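Local coordinates for protein alternansucrase (Leuconostoc mesenteroides, PDB 6HVG) that belongs to glycoside hydrolase family 70, combining a barrel-type catalytic domain that carries a calcium ion with cell-wall-binding-type repeats at both ends of the chain, at residues T511-N514 with W515-Q518; Y1132-D1135 with Q1136-R1139. All coordinates share one frame; numbering follows the deposited sequence.

Contact 1: T511-N514 with W515-Q518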
loop_
_atom_site.group_PDB
_atom_site.type_symbol
_atom_site.label_atom_id
_atom_site.label_comp_id
_atom_site.label_asym_id
_atom_site.label_seq_id
_atom_site.Cartn_x
_atom_site.Cartn_y
_atom_site.Cartn_z
ATOM N N THR A 511 -25.542 -3.573 -4.937
ATOM C CA THR A 511 -25.762 -4.910 -4.411
ATOM C C THR A 511 -25.238 -6.049 -5.293
ATOM O O THR A 511 -24.843 -7.094 -4.786
ATOM C CB THR A 511 -27.288 -5.101 -4.216
ATOM O OG1 THR A 511 -27.723 -4.263 -3.150
ATOM C CG2 THR A 511 -27.655 -6.528 -3.866
ATOM N N GLN A 512 -25.262 -5.858 -6.607
ATOM C CA GLN A 512 -24.927 -6.912 -7.563
ATOM C C GLN A 512 -23.437 -6.987 -7.852
ATOM O O GLN A 512 -22.816 -5.992 -8.207
ATOM C CB GLN A 512 -25.660 -6.675 -8.886
ATOM C CG GLN A 512 -27.155 -6.507 -8.745
ATOM C CD GLN A 512 -27.784 -7.743 -8.191
ATOM O OE1 GLN A 512 -27.907 -8.750 -8.891
ATOM N NE2 GLN A 512 -28.180 -7.694 -6.928
ATOM N N ALA A 513 -22.882 -8.189 -7.741
ATOM C CA ALA A 513 -21.448 -8.421 -7.902
ATOM C C ALA A 513 -20.896 -7.867 -9.219
ATOM O O ALA A 513 -19.801 -7.308 -9.246
ATOM C CB ALA A 513 -21.124 -9.906 -7.766
ATOM N N ASN A 514 -21.627 -8.060 -10.312
ATOM C CA ASN A 514 -21.187 -7.554 -11.609
ATOM C C ASN A 514 -21.130 -6.032 -11.669
ATOM O O ASN A 514 -20.510 -5.477 -12.555
ATOM C CB ASN A 514 -22.102 -8.081 -12.705
ATOM C CG ASN A 514 -21.706 -9.448 -13.198
ATOM O OD1 ASN A 514 -20.612 -9.907 -12.971
ATOM N ND2 ASN A 514 -22.598 -10.089 -13.914
ATOM N N TRP A 515 -21.812 -5.369 -10.739
ATOM C CA TRP A 515 -21.867 -3.919 -10.684
ATOM C C TRP A 515 -21.182 -3.317 -9.457
ATOM O O TRP A 515 -21.488 -2.175 -9.044
ATOM C CB TRP A 515 -23.336 -3.476 -10.748
ATOM C CG TRP A 515 -24.027 -3.939 -12.001
ATOM C CD1 TRP A 515 -23.439 -4.223 -13.207
ATOM C CD2 TRP A 515 -25.422 -4.175 -12.179
ATOM N NE1 TRP A 515 -24.379 -4.612 -14.111
ATOM C CE2 TRP A 515 -25.608 -4.577 -13.512
ATOM C CE3 TRP A 515 -26.536 -4.077 -11.345
ATOM C CZ2 TRP A 515 -26.844 -4.883 -14.026
ATOM C CZ3 TRP A 515 -27.790 -4.381 -11.875
ATOM C CH2 TRP A 515 -27.920 -4.783 -13.196
ATOM N N ASN A 516 -20.253 -4.073 -8.869
ATOM C CA ASN A 516 -19.458 -3.555 -7.759
ATOM C C ASN A 516 -18.038 -4.138 -7.746
ATOM O O ASN A 516 -17.639 -4.830 -8.684
ATOM C CB ASN A 516 -20.238 -3.673 -6.434
ATOM C CG ASN A 516 -20.461 -5.093 -5.993
ATOM O OD1 ASN A 516 -19.698 -6.006 -6.319
ATOM N ND2 ASN A 516 -21.505 -5.293 -5.207
ATOM N N LYS A 517 -17.271 -3.856 -6.706
ATOM C CA LYS A 517 -15.859 -4.240 -6.656
ATOM C C LYS A 517 -15.579 -5.734 -6.515
ATOM O O LYS A 517 -14.435 -6.178 -6.691
ATOM C CB LYS A 517 -15.154 -3.516 -5.495
ATOM C CG LYS A 517 -15.360 -4.155 -4.121
ATOM C CD LYS A 517 -14.710 -3.334 -3.018
ATOM C CE LYS A 517 -14.902 -3.984 -1.657
ATOM N NZ LYS A 517 -14.782 -2.974 -0.564
ATOM N N GLN A 518 -16.600 -6.514 -6.183
ATOM C CA GLN A 518 -16.454 -7.966 -6.055
ATOM C C GLN A 518 -15.966 -8.614 -7.351
ATOM O O GLN A 518 -15.236 -9.607 -7.332
ATOM C CB GLN A 518 -17.767 -8.579 -5.614
ATOM C CG GLN A 518 -18.200 -8.126 -4.232
ATOM C CD GLN A 518 -19.446 -8.819 -3.735
ATOM O OE1 GLN A 518 -20.082 -9.609 -4.447
ATOM N NE2 GLN A 518 -19.824 -8.492 -2.508
#
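Q512 and W515 meet side by side, their side chains running the same way. The touching is done by the aliphatic part of the glutamine: CG of Q512 lies 3.6 Å from CE3 of W515, and CB of Q512 is 3.7 Å from the same ring atom. The approach to the six-membered ring is oblique, and the amide plane of Q512 is turned 60° from the indole. With CG of Q512 beside the backbone N (chi1 -54°) and the chain bent at chi2, the amide turns off the ring, and its OE1 accepts from N452. The indole itself is buried against F508 and V509 of helix 499-511 and A412, with NE1 weakly bonded to the carbonyl of Y1259.

The backbone closes in two successive beta turns. W515 N donates to Q512 O at 2.8 Å and N516 N to A513 O at a longer 3.3 Å, the three-residue spacing of a 3-10 turn. The chain thereby leaves the C-terminal end of helix 499-511 and swings through nearly a right angle, in a surface loop that runs on to helix 528-531.

N516 carries the polar side-chain bonding. Its OD1 accepts from Q518 N at 3.1 Å with an N-H...O angle of 151°, an Asx turn that starts the next short 3-10 segment. ND2 of N516 reaches back to the carbonyl of K510 at the end of the helix, and with both amide ends engaged the orientation of the group is fixed. OG1 of T519 lies within hydrogen-bonding reach of the carbonyls of both A513 and N516, its one proton shared between them or given to either.

At the exposed side, the extended chain of Q518 brings its OE1 to 3.5 Å from CB of A513, a van der Waals contact.

Contact 2: Y1132-D1135 with Q1136-R1139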
loop_
_atom_site.group_PDB
_atom_site.type_symbol
_atom_site.label_atom_id
_atom_site.label_comp_id
_atom_site.label_asym_id
_atom_site.label_seq_id
_atom_site.Cartn_x
_atom_site.Cartn_y
_atom_site.Cartn_z
ATOM N N TYR A 1132 -1.845 26.216 1.265
ATOM C CA TYR A 1132 -0.671 27.055 1.488
ATOM C C TYR A 1132 -0.891 28.556 1.152
ATOM O O TYR A 1132 0.003 29.363 1.377
ATOM C CB TYR A 1132 0.519 26.456 0.707
ATOM C CG TYR A 1132 0.700 24.959 0.957
ATOM C CD1 TYR A 1132 1.113 24.481 2.206
ATOM C CD2 TYR A 1132 0.420 24.022 -0.035
ATOM C CE1 TYR A 1132 1.261 23.122 2.440
ATOM C CE2 TYR A 1132 0.559 22.656 0.196
ATOM C CZ TYR A 1132 0.971 22.212 1.430
ATOM O OH TYR A 1132 1.089 20.853 1.659
ATOM N N GLY A 1133 -2.078 28.907 0.646
ATOM C CA GLY A 1133 -2.424 30.297 0.367
ATOM C C GLY A 1133 -2.718 30.575 -1.092
ATOM O O GLY A 1133 -2.733 29.675 -1.915
ATOM N N THR A 1134 -2.950 31.844 -1.406
ATOM C CA THR A 1134 -3.281 32.263 -2.767
ATOM C C THR A 1134 -2.068 32.213 -3.700
ATOM O O THR A 1134 -0.953 31.935 -3.252
ATOM C CB THR A 1134 -3.903 33.677 -2.790
ATOM O OG1 THR A 1134 -2.931 34.651 -2.402
ATOM C CG2 THR A 1134 -5.117 33.736 -1.848
ATOM N N ASP A 1135 -2.291 32.470 -4.989
ATOM C CA ASP A 1135 -1.189 32.554 -5.953
ATOM C C ASP A 1135 -0.265 33.735 -5.664
ATOM O O ASP A 1135 0.946 33.626 -5.856
ATOM C CB ASP A 1135 -1.697 32.622 -7.396
ATOM C CG ASP A 1135 -2.583 33.820 -7.659
ATOM O OD1 ASP A 1135 -3.609 33.931 -6.964
ATOM O OD2 ASP A 1135 -2.265 34.635 -8.567
ATOM N N GLN A 1136 -0.823 34.859 -5.211
ATOM C CA GLN A 1136 0.008 35.996 -4.789
ATOM C C GLN A 1136 0.861 35.626 -3.572
ATOM O O GLN A 1136 2.035 35.980 -3.513
ATOM C CB GLN A 1136 -0.834 37.237 -4.490
ATOM C CG GLN A 1136 -0.018 38.519 -4.332
ATOM C CD GLN A 1136 0.601 38.990 -5.649
ATOM O OE1 GLN A 1136 -0.122 39.352 -6.583
ATOM N NE2 GLN A 1136 1.940 38.986 -5.727
ATOM N N ASP A 1137 0.285 34.888 -2.621
ATOM C CA ASP A 1137 1.048 34.462 -1.452
ATOM C C ASP A 1137 2.287 33.666 -1.863
ATOM O O ASP A 1137 3.352 33.808 -1.253
ATOM C CB ASP A 1137 0.191 33.625 -0.502
ATOM C CG ASP A 1137 -0.870 34.435 0.207
ATOM O OD1 ASP A 1137 -0.634 35.628 0.492
ATOM O OD2 ASP A 1137 -1.940 33.863 0.511
ATOM N N LEU A 1138 2.139 32.842 -2.901
ATOM C CA LEU A 1138 3.237 32.023 -3.414
ATOM C C LEU A 1138 4.312 32.885 -4.088
ATOM O O LEU A 1138 5.505 32.717 -3.834
ATOM C CB LEU A 1138 2.700 30.973 -4.390
ATOM C CG LEU A 1138 3.721 30.109 -5.133
ATOM C CD1 LEU A 1138 4.647 29.352 -4.194
ATOM C CD2 LEU A 1138 2.978 29.150 -6.043
ATOM N N ARG A 1139 3.883 33.805 -4.943
ATOM C CA ARG A 1139 4.818 34.712 -5.601
ATOM C C ARG A 1139 5.567 35.575 -4.577
ATOM O O ARG A 1139 6.754 35.830 -4.737
ATOM C CB ARG A 1139 4.097 35.572 -6.644
ATOM C CG ARG A 1139 3.641 34.774 -7.870
ATOM C CD ARG A 1139 3.240 35.671 -9.034
ATOM N NE ARG A 1139 2.083 36.500 -8.686
ATOM C CZ ARG A 1139 0.810 36.127 -8.783
ATOM N NH1 ARG A 1139 0.474 34.931 -9.234
ATOM N NH2 ARG A 1139 -0.139 36.958 -8.412
#
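The side chains of T1134 and D1137 cross obliquely at the first turn of a helix and form a capping box. T1134 is the N-cap: its OG1 accepts from D1137 N at 3.2 Å, and in return OD2 of D1137 takes the backbone N-H of T1134 at 3.0 Å, meeting it on the anti side of the carboxylate and somewhat out of its plane. The threonine torsion (chi1 67°) puts OG1 between its own N and carbonyl carbon, which brings it within bonding distance of the D1137 amide. A weak bond of 3.2 Å from OG1 of T1134 to OD2 of D1137 adds to the box. The two side chains thus satisfy amides at the helix start that lack a carbonyl of a preceding turn, and the negative charge there probably interacts favourably with the helix dipole.

Regular helical bonding starts with the cap residue itself: L1138 N donates to T1134 O, then R1139 N to D1135 O.

The charged pair is D1135 with R1139, four residues on. R1139 arrives end-on, and both its terminal nitrogens share one oxygen: NH1 is 2.8 Å and NH2 3.2 Å from OD2 of D1135. That oxygen sits at the guanidinium edge, in plane, while the carboxylate is turned 63° from it. D1135 O lies over one guanidinium face. NH2 of R1139 has a weak bond to OE1 of Q1136, whose NE2 is held by N1140.

Helix 1135-1147 leads into strand 1151-1156 of the parallel barrel sheet. L1138 packs on N1064 of helix 1063-1075 and F603 of helix 603-608; D1137 touches V1065 of the former, and R1139 lies against F603 and T607 of the latter.

In the fold
Contacts 1 and 2 are separate local features of one family 70 region, with centres 44 Å apart and nearest atoms about 29 Å apart. Contact 1 turns the chain at the end of a helix, whereas contact 2 starts one. Neither supplies a ligand to the calcium ion, which is held by E575, D581, N625 and D1159. Beyond 511-518 the chain passes through helix 528-531 into strand 534-537, which belongs to the same antiparallel sheet as strand 580-582, the strand that contains D581, with 1248-1252 between them. Beyond 1132-1139 the capped helix passes into barrel strand 1151-1156, shortly before D1159; its neighbouring strand 617-620 precedes N625.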